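TRAP-T family transporter, DctP (Periplasmic binding) subunit (Sulfitobacter sp. NAS-14.1, PDB 4PF8) binds beta-D-galacturonate and probably hands it, as the periplasmic solute-binding subunit of a TRAP transporter, to the membrane components for uptake. Local coordinates at residues G144-Y149 and G204-P209. Numbering follows the deposited sequence.
Sequences GARSFY and GAENNP. With GTR (beta-D-galactopyranuronic acid), chain D.
Three torsions bring Arg146 and Glu206 together: the arginine chain bends at chi3 (69°), and the Glu206 chain, with CG between its backbone N and carbonyl carbon (chi1 39°), folds again at chi2. They meet where the antiparallel strands of 144-149 and 204-209 run side by side, at one edge of a mixed sheet in this TRAP-type solute-binding fold, with 204-207 outermost, and where the sheet delivers residues to the galacturonate pocket. Register follows from the backbone bonds: Ser147 and Asn207 form one hydrogen-bonded pair, Tyr149 and Ala205 another, with Phe148 and Glu206 as the non-hydrogen-bonded pair between them.

The salt bridge is bidentate and side-on. Arg146 NE reaches Glu206 OE2 at 2.9 Å, on its syn side, while Arg146 NH2 reaches Glu206 OE1 at 3.0 Å from above the carboxylate plane. Both oxygens lie near the guanidinium plane, which fixes the rotation of that group and turns Arg146 NH2 to O6A of the galacturonate carboxylate (2.9 Å) and Arg146 NH1 to the ring oxygen O5 (3.0 Å). His229 NE2 also bonds Glu206 OE2, consistent with Glu206 acting as a second-shell residue that orients the arginine and is itself held by His229. An alanine in place of Arg146 would probably leave the buried Glu206 carboxylate without its cationic mate and the galacturonate carboxylate without this arginine's bond to O6A.

Over one guanidinium face lies the Asn207 amide, whose OD1 accepts both the sugar O1 hydroxyl and the Asn208 backbone N, the latter in the carbonyl plane on a lone pair. Asn208 OD1 caps Ser211 N of the helix that follows, while Asn208 ND2 bonds Ala143 O. Ala205 CB packs against Tyr149 CE1, and the Tyr149 hydroxyl, also bonded to His217, shares one water with Glu206 O and Asn207 ND2, the last 2.9 Å from the water oxygen.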
loop_
_atom_site.group_PDB
_atom_site.type_symbol
_atom_site.label_atom_id
_atom_site.label_comp_id
_atom_site.label_asym_id
_atom_site.label_seq_id
_atom_site.Cartn_x
_atom_site.Cartn_y
_atom_site.Cartn_z
ATOM N N GLY A 144 7.418 -1.754 -0.510
ATOM C CA GLY A 144 8.056 -2.773 -1.315
ATOM C C GLY A 144 7.197 -3.205 -2.477
ATOM O O GLY A 144 6.489 -2.410 -3.051
ATOM N N ALA A 145 7.327 -4.478 -2.861
ATOM C CA ALA A 145 6.565 -5.052 -3.977
ATOM C C ALA A 145 5.709 -6.189 -3.456
ATOM O O ALA A 145 6.088 -6.875 -2.523
ATOM C CB ALA A 145 7.507 -5.584 -5.054
ATOM N N ARG A 146 4.538 -6.378 -4.051
ATOM C CA ARG A 146 3.602 -7.409 -3.640
ATOM C C ARG A 146 3.769 -8.661 -4.480
ATOM O O ARG A 146 3.925 -8.562 -5.691
ATOM C CB ARG A 146 2.176 -6.888 -3.756
ATOM C CG ARG A 146 1.934 -5.632 -2.936
ATOM C CD ARG A 146 0.563 -5.005 -3.219
ATOM N NE ARG A 146 -0.574 -5.780 -2.740
ATOM C CZ ARG A 146 -1.172 -5.624 -1.554
ATOM N NH1 ARG A 146 -0.731 -4.732 -0.685
ATOM N NH2 ARG A 146 -2.230 -6.342 -1.237
ATOM N N SER A 147 3.734 -9.820 -3.820
ATOM C CA SER A 147 3.891 -11.118 -4.479
ATOM C C SER A 147 2.837 -12.085 -3.964
ATOM O O SER A 147 2.331 -11.934 -2.848
ATOM C CB SER A 147 5.276 -11.699 -4.211
ATOM O OG SER A 147 6.268 -10.912 -4.851
ATOM N N PHE A 148 2.502 -13.084 -4.777
ATOM C CA PHE A 148 1.471 -14.047 -4.397
ATOM C C PHE A 148 1.909 -15.014 -3.323
ATOM O O PHE A 148 3.029 -15.524 -3.361
ATOM C CB PHE A 148 1.022 -14.865 -5.617
ATOM C CG PHE A 148 0.184 -14.083 -6.586
ATOM C CD1 PHE A 148 -1.102 -13.712 -6.266
ATOM C CD2 PHE A 148 0.693 -13.712 -7.821
ATOM C CE1 PHE A 148 -1.876 -12.971 -7.149
ATOM C CE2 PHE A 148 -0.065 -12.984 -8.705
ATOM C CZ PHE A 148 -1.352 -12.609 -8.376
ATOM N N TYR A 149 0.996 -15.320 -2.400
ATOM C CA TYR A 149 1.160 -16.449 -1.513
ATOM C C TYR A 149 -0.111 -17.255 -1.492
ATOM O O TYR A 149 -1.202 -16.713 -1.625
ATOM C CB TYR A 149 1.563 -16.015 -0.102
ATOM C CG TYR A 149 0.795 -14.877 0.516
ATOM C CD1 TYR A 149 -0.330 -15.115 1.305
ATOM C CD2 TYR A 149 1.219 -13.565 0.360
ATOM C CE1 TYR A 149 -0.989 -14.086 1.924
ATOM C CE2 TYR A 149 0.562 -12.537 0.961
ATOM C CZ TYR A 149 -0.531 -12.783 1.737
ATOM O OH TYR A 149 -1.165 -11.729 2.382
ATOM N N GLY A 204 -5.373 -17.918 -1.174
ATOM C CA GLY A 204 -4.231 -17.051 -0.980
ATOM C C GLY A 204 -4.552 -15.598 -1.222
ATOM O O GLY A 204 -5.710 -15.173 -1.315
ATOM N N ALA A 205 -3.479 -14.837 -1.319
ATOM C CA ALA A 205 -3.548 -13.399 -1.436
ATOM C C ALA A 205 -2.216 -12.921 -1.997
ATOM O O ALA A 205 -1.435 -13.712 -2.521
ATOM C CB ALA A 205 -3.844 -12.795 -0.034
ATOM N N GLU A 206 -1.932 -11.624 -1.915
ATOM C CA GLU A 206 -0.648 -11.122 -2.407
ATOM C C GLU A 206 -0.244 -9.917 -1.566
ATOM O O GLU A 206 -1.073 -9.120 -1.173
ATOM C CB GLU A 206 -0.705 -10.765 -3.889
ATOM C CG GLU A 206 -1.984 -10.116 -4.341
ATOM C CD GLU A 206 -1.988 -8.630 -4.130
ATOM O OE1 GLU A 206 -2.969 -8.109 -3.522
ATOM O OE2 GLU A 206 -1.002 -7.973 -4.545
ATOM N N ASN A 207 1.038 -9.836 -1.263
ATOM C CA ASN A 207 1.556 -8.768 -0.432
ATOM C C ASN A 207 3.062 -8.799 -0.361
ATOM O O ASN A 207 3.693 -9.722 -0.862
ATOM C CB ASN A 207 0.946 -8.795 0.968
ATOM C CG ASN A 207 0.539 -7.425 1.419
ATOM O OD1 ASN A 207 1.365 -6.503 1.402
ATOM N ND2 ASN A 207 -0.739 -7.259 1.790
ATOM N N ASN A 208 3.627 -7.763 0.254
ATOM C CA ASN A 208 5.058 -7.669 0.486
ATOM C C ASN A 208 5.456 -8.563 1.662
ATOM O O ASN A 208 4.604 -9.120 2.373
ATOM C CB ASN A 208 5.450 -6.194 0.717
ATOM C CG ASN A 208 4.677 -5.557 1.882
ATOM O OD1 ASN A 208 4.565 -6.155 2.947
ATOM N ND2 ASN A 208 4.177 -4.331 1.688
ATOM N N PRO A 209 6.770 -8.784 1.825
ATOM C CA PRO A 209 7.149 -9.786 2.822
ATOM C C PRO A 209 6.798 -9.382 4.265
ATOM O O PRO A 209 6.301 -10.216 5.022
ATOM C CB PRO A 209 8.660 -9.953 2.583
ATOM C CG PRO A 209 8.815 -9.617 1.111
ATOM C CD PRO A 209 7.868 -8.477 0.893
HETATM C C1 GTR D . -0.239 -3.740 2.835
HETATM C C2 GTR D . -0.451 -2.270 2.991
HETATM C C3 GTR D . -1.716 -2.077 3.807
HETATM C C4 GTR D . -2.920 -2.702 3.114
HETATM C C5 GTR D . -2.572 -4.172 2.909
HETATM C C6 GTR D . -3.677 -4.878 2.132
HETATM O O1 GTR D . 0.933 -3.996 2.000
HETATM O O2 GTR D . 0.688 -1.736 3.720
HETATM O O3 GTR D . -1.955 -0.654 3.863
HETATM O O4 GTR D . -3.086 -2.050 1.843
HETATM O O5 GTR D . -1.329 -4.327 2.193
HETATM O O6A GTR D . -3.296 -5.810 1.375
HETATM O O6B GTR D . -4.870 -4.597 2.387
HETATM O O HOH W 1 -2.541 -9.551 1.408
#